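Local coordinates for protein haloacid dehalogenase-like hydrolase (Klebsiella pneumoniae subsp. pneumoniae, PDB 3PGV) that probably acts as a magnesium-dependent phosphatase of the Cof family within the haloacid dehalogenase-like hydrolases, at residues 62-67 and 125-129; 85-89 and 98-102. All blocks are in the same frame, centred on the assembly; numbering follows the deposited sequence.

Contact 1 of 2, residues 62-67 and 125-129; sequences GRHYID and YREDE
His64 and Tyr125 meet in a polar and aromatic contact between the two sheets of the molecule: 62-67 is the loop that leaves strand 56-60 of the eight-stranded sheet, and 125-129 runs from the end of strand 121-126, in the six-stranded sheet, through a type II' turn. The His64 ring turns an edge to the face of Tyr125, a T-shaped pair with the planes 84° apart and the centroids 5.2 Å apart, and His64 CB adds a CH-pi contact, lying 4.1 Å from the centroid of the Tyr125 ring. With CG anti to the backbone N (chi1 -169°), the imidazole extends past the tyrosine to the turn, where His64 NE2 donates to Glu127 O at 2.7 Å, in the carbonyl plane on a lone pair. The other ring nitrogen, His64 ND1, accepts Ile66 N at 3.0 Å, and this bond lies almost exactly in the ring plane. Histidine suits the place because one flat ring can donate to the turn and accept from its own loop. Ile66 CD1 rests beside Asp128, 3.7 Å from Asp128 CB, a van der Waals contact next to the polar bond. At the hydroxyl end of Tyr125, a water accepts from His64 N, donates to Asp67 OD2 at 2.8 Å and lies 2.6 Å from Tyr125 OH. Phe148 also meets the imidazole, while Arg63 turns away to a salt bridge with Asp29, a calcium ligand. The two in-plane bonds fix the rotation of the histidine ring and are consistent with a neutral imidazole carrying its proton on NE2, because ND1 is taken up as an acceptor; the carboxylate of Asp128, with OD1 3.5 Å from His64 CE1, may add a favourable electrostatic term.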
# COMPACT_ATOMS: atom_id res chain seq x y z
N GLY A 62 1.84 0.74 0.37
CA GLY A 62 2.68 -0.07 -0.49
C GLY A 62 4.12 -0.06 -0.02
O GLY A 62 4.90 -0.95 -0.36
N ARG A 63 4.46 0.91 0.85
CA ARG A 63 5.81 1.04 1.40
C ARG A 63 6.22 -0.19 2.18
O ARG A 63 5.37 -0.90 2.72
CB ARG A 63 5.90 2.25 2.32
CG ARG A 63 5.80 3.61 1.63
CD ARG A 63 6.22 4.66 2.62
NE ARG A 63 5.92 6.02 2.19
CZ ARG A 63 6.33 7.10 2.83
NH1 ARG A 63 7.09 6.98 3.92
NH2 ARG A 63 6.02 8.31 2.39
N HIS A 64 7.55 -0.41 2.31
CA HIS A 64 8.09 -1.45 3.19
C HIS A 64 7.93 -0.95 4.63
O HIS A 64 7.93 0.27 4.86
CB HIS A 64 9.58 -1.66 2.88
CG HIS A 64 10.17 -2.86 3.54
ND1 HIS A 64 10.49 -2.87 4.88
CD2 HIS A 64 10.58 -4.03 2.99
CE1 HIS A 64 11.02 -4.06 5.12
NE2 HIS A 64 11.11 -4.79 4.01
N TYR A 65 7.81 -1.86 5.59
CA TYR A 65 7.65 -1.50 7.00
C TYR A 65 8.78 -0.58 7.52
O TYR A 65 8.51 0.41 8.20
CB TYR A 65 7.50 -2.75 7.88
CG TYR A 65 7.11 -2.45 9.30
CD1 TYR A 65 5.84 -1.99 9.61
CD2 TYR A 65 8.00 -2.68 10.35
CE1 TYR A 65 5.48 -1.67 10.92
CE2 TYR A 65 7.65 -2.39 11.67
CZ TYR A 65 6.38 -1.89 11.95
OH TYR A 65 6.02 -1.61 13.25
N ILE A 66 10.03 -0.85 7.11
CA ILE A 66 11.17 -0.02 7.50
C ILE A 66 10.99 1.42 7.00
O ILE A 66 11.37 2.37 7.70
CB ILE A 66 12.51 -0.65 7.00
CG1 ILE A 66 12.75 -2.02 7.65
CG2 ILE A 66 13.71 0.31 7.24
CD1 ILE A 66 13.86 -2.86 6.99
N ASP A 67 10.34 1.57 5.83
CA ASP A 67 10.12 2.86 5.17
C ASP A 67 8.92 3.66 5.78
O ASP A 67 8.67 4.79 5.36
CB ASP A 67 9.90 2.63 3.66
CG ASP A 67 10.63 3.59 2.75
OD1 ASP A 67 11.05 4.67 3.24
OD2 ASP A 67 10.74 3.30 1.55
N TYR A 125 11.25 -6.58 -2.80
CA TYR A 125 11.31 -6.54 -1.33
C TYR A 125 11.38 -7.96 -0.82
O TYR A 125 10.40 -8.70 -0.93
CB TYR A 125 10.09 -5.82 -0.72
CG TYR A 125 10.11 -4.31 -0.87
CD1 TYR A 125 11.27 -3.63 -1.24
CD2 TYR A 125 8.98 -3.54 -0.56
CE1 TYR A 125 11.29 -2.24 -1.38
CE2 TYR A 125 8.98 -2.16 -0.69
CZ TYR A 125 10.14 -1.51 -1.10
OH TYR A 125 10.14 -0.13 -1.23
N ARG A 126 12.58 -8.39 -0.40
CA ARG A 126 12.78 -9.70 0.19
C ARG A 126 13.02 -9.53 1.66
O ARG A 126 14.06 -8.98 2.06
CB ARG A 126 13.98 -10.41 -0.45
CG ARG A 126 14.19 -11.81 0.10
CD ARG A 126 15.35 -12.52 -0.55
NE ARG A 126 15.41 -13.92 -0.13
CZ ARG A 126 15.92 -14.32 1.02
NH1 ARG A 126 16.45 -13.45 1.87
NH2 ARG A 126 15.91 -15.61 1.34
N GLU A 127 12.04 -9.94 2.49
CA GLU A 127 12.10 -9.74 3.95
C GLU A 127 12.38 -8.27 4.27
O GLU A 127 11.64 -7.41 3.81
CB GLU A 127 13.15 -10.68 4.61
CG GLU A 127 12.95 -12.17 4.31
CD GLU A 127 11.69 -12.82 4.86
OE1 GLU A 127 10.83 -12.10 5.41
OE2 GLU A 127 11.57 -14.06 4.74
N ASP A 128 13.49 -7.97 4.97
CA ASP A 128 13.85 -6.60 5.32
C ASP A 128 14.82 -5.96 4.32
O ASP A 128 15.39 -4.91 4.60
CB ASP A 128 14.42 -6.53 6.74
CG ASP A 128 13.36 -6.62 7.83
OD1 ASP A 128 12.15 -6.37 7.51
OD2 ASP A 128 13.74 -6.83 9.00
N GLU A 129 14.98 -6.57 3.15
CA GLU A 129 15.91 -6.04 2.15
C GLU A 129 15.24 -5.58 0.87
O GLU A 129 14.20 -6.13 0.47
CB GLU A 129 17.02 -7.05 1.83
CG GLU A 129 17.97 -7.29 2.99
CD GLU A 129 19.16 -8.15 2.62
OE1 GLU A 129 18.95 -9.24 2.03
OE2 GLU A 129 20.31 -7.73 2.90
O HOH W 1 9.10 1.24 0.73

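Contact 2 of 2, residues 85-89 and 98-102; sequences NGARV and FAHNL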
# COMPACT_ATOMS: atom_id res chain seq x y z
N ASN A 85 1.54 -3.55 0.43
CA ASN A 85 0.20 -3.73 -0.15
C ASN A 85 -0.53 -4.93 0.41
O ASN A 85 -1.24 -5.61 -0.31
CB ASN A 85 0.26 -3.79 -1.67
CG ASN A 85 0.72 -2.51 -2.29
OD1 ASN A 85 0.14 -1.45 -2.07
ND2 ASN A 85 1.71 -2.60 -3.14
N GLY A 86 -0.37 -5.18 1.71
CA GLY A 86 -1.07 -6.27 2.39
C GLY A 86 -0.27 -7.54 2.55
O GLY A 86 -0.75 -8.50 3.14
N ALA A 87 0.97 -7.58 2.03
CA ALA A 87 1.82 -8.77 2.17
C ALA A 87 2.31 -8.91 3.61
O ALA A 87 2.65 -10.01 4.04
CB ALA A 87 2.99 -8.71 1.21
N ARG A 88 2.32 -7.80 4.38
CA ARG A 88 2.76 -7.80 5.76
C ARG A 88 1.75 -7.06 6.65
O ARG A 88 1.18 -6.05 6.23
CB ARG A 88 4.15 -7.10 5.90
CG ARG A 88 5.31 -7.78 5.15
CD ARG A 88 5.75 -9.05 5.83
NE ARG A 88 7.02 -9.55 5.30
CZ ARG A 88 7.12 -10.34 4.23
NH1 ARG A 88 6.03 -10.68 3.55
NH2 ARG A 88 8.30 -10.78 3.82
N VAL A 89 1.61 -7.51 7.89
CA VAL A 89 0.88 -6.78 8.93
C VAL A 89 1.71 -6.79 10.21
O VAL A 89 2.27 -7.83 10.58
CB VAL A 89 -0.57 -7.32 9.15
CG1 VAL A 89 -1.11 -6.89 10.51
CG2 VAL A 89 -1.50 -6.87 8.04
N PHE A 98 1.72 -11.40 10.20
CA PHE A 98 1.81 -12.33 9.08
C PHE A 98 2.69 -11.82 7.95
O PHE A 98 2.94 -10.63 7.84
CB PHE A 98 0.41 -12.76 8.56
CG PHE A 98 -0.43 -11.67 7.92
CD1 PHE A 98 -0.08 -11.14 6.68
CD2 PHE A 98 -1.66 -11.31 8.46
CE1 PHE A 98 -0.91 -10.20 6.04
CE2 PHE A 98 -2.49 -10.39 7.82
CZ PHE A 98 -2.10 -9.83 6.61
N ALA A 99 3.16 -12.74 7.11
CA ALA A 99 3.94 -12.44 5.93
C ALA A 99 3.42 -13.32 4.81
O ALA A 99 3.56 -14.55 4.86
CB ALA A 99 5.42 -12.74 6.19
N HIS A 100 2.68 -12.72 3.88
CA HIS A 100 2.11 -13.46 2.77
C HIS A 100 2.88 -13.17 1.50
O HIS A 100 2.73 -12.10 0.90
CB HIS A 100 0.61 -13.16 2.62
CG HIS A 100 -0.20 -13.58 3.80
ND1 HIS A 100 -1.41 -12.97 4.11
CD2 HIS A 100 0.07 -14.51 4.76
CE1 HIS A 100 -1.87 -13.60 5.19
NE2 HIS A 100 -1.01 -14.54 5.61
N ASN A 101 3.79 -14.07 1.15
CA ASN A 101 4.75 -13.86 0.08
C ASN A 101 4.31 -14.43 -1.25
O ASN A 101 3.38 -15.22 -1.31
CB ASN A 101 6.12 -14.43 0.49
CG ASN A 101 6.70 -13.76 1.69
OD1 ASN A 101 6.68 -12.54 1.82
ND2 ASN A 101 7.23 -14.55 2.59
N LEU A 102 5.00 -14.03 -2.32
CA LEU A 102 4.78 -14.56 -3.67
C LEU A 102 5.25 -16.01 -3.74
O LEU A 102 6.26 -16.36 -3.10
CB LEU A 102 5.58 -13.73 -4.68
CG LEU A 102 4.92 -12.46 -5.16
CD1 LEU A 102 5.97 -11.43 -5.60
CD2 LEU A 102 3.93 -12.75 -6.31
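Arg88 and Asn101 cross obliquely, their guanidinium and amide planes 66° apart, with Asn101 OD1 at the guanidinium edge. Arg88 NH1 gives OD1 a bond of 2.6 Å, close to the guanidinium plane but tilted 29° from the plane of the amide carbonyl; NH2 adds a weak second bond to the same oxygen. The bend at chi2 folds the arginine back across the neighbouring strand, and the Ala99 methyl sits against one face of the guanidinium, offset toward its rim, with Ala99 CB 3.3 Å from the guanidinium plane. A methyl as small as alanine's lets the group lie this close.

Val89 and Phe98 occupy the other face of the hairpin. The valine lies over one face of the phenyl ring, with Val89 CB 4.0 Å from the centroid in a CH-pi contact, while the ring of His100 packs against the opposite face. Phe98 CG stands between its backbone N and carbonyl carbon (chi1 66°), which swings the ring back over the hairpin, its edge toward Gly86 O. Helix 210-220 packs on both Val89 and Phe98, so bulky apolar residues suit this side.

Between the two faces the backbone is joined by His100 N to Ala87 O, 2.7 Å, and by a weak bond from Val89 N to Phe98 O. Gly86, just ahead of strand 88-90, has a positive phi, where a CB would press on the preceding carbonyl oxygen. Ala87 and Arg88 together face Thr83, a classic beta bulge, at the start of an antiparallel beta hairpin whose second strand, 96-99, forms one edge of the eight-stranded sheet.

The centres of contacts 1 and 2 lie about 10 Å apart, and along the chain the hairpin of contact 2 falls between the two segments of contact 1. They touch at two places: Glu127 OE1 approaches Arg88 NH2 at 3.3 Å, a long and weak ion pair, and Gly62 CA packs 3.3 Å from Asn85 OD1. Contact 1 is the nearer to the calcium site of Asp27, Asp29 and Asp233, since the side chain of Arg63 reaches about 3 Å from that of Asp29 at nearest atoms and Gly62 N bonds a bound buffer molecule. Contact 2 stands farther back, with Gly86 about 13 Å from the calcium ion at nearest atoms.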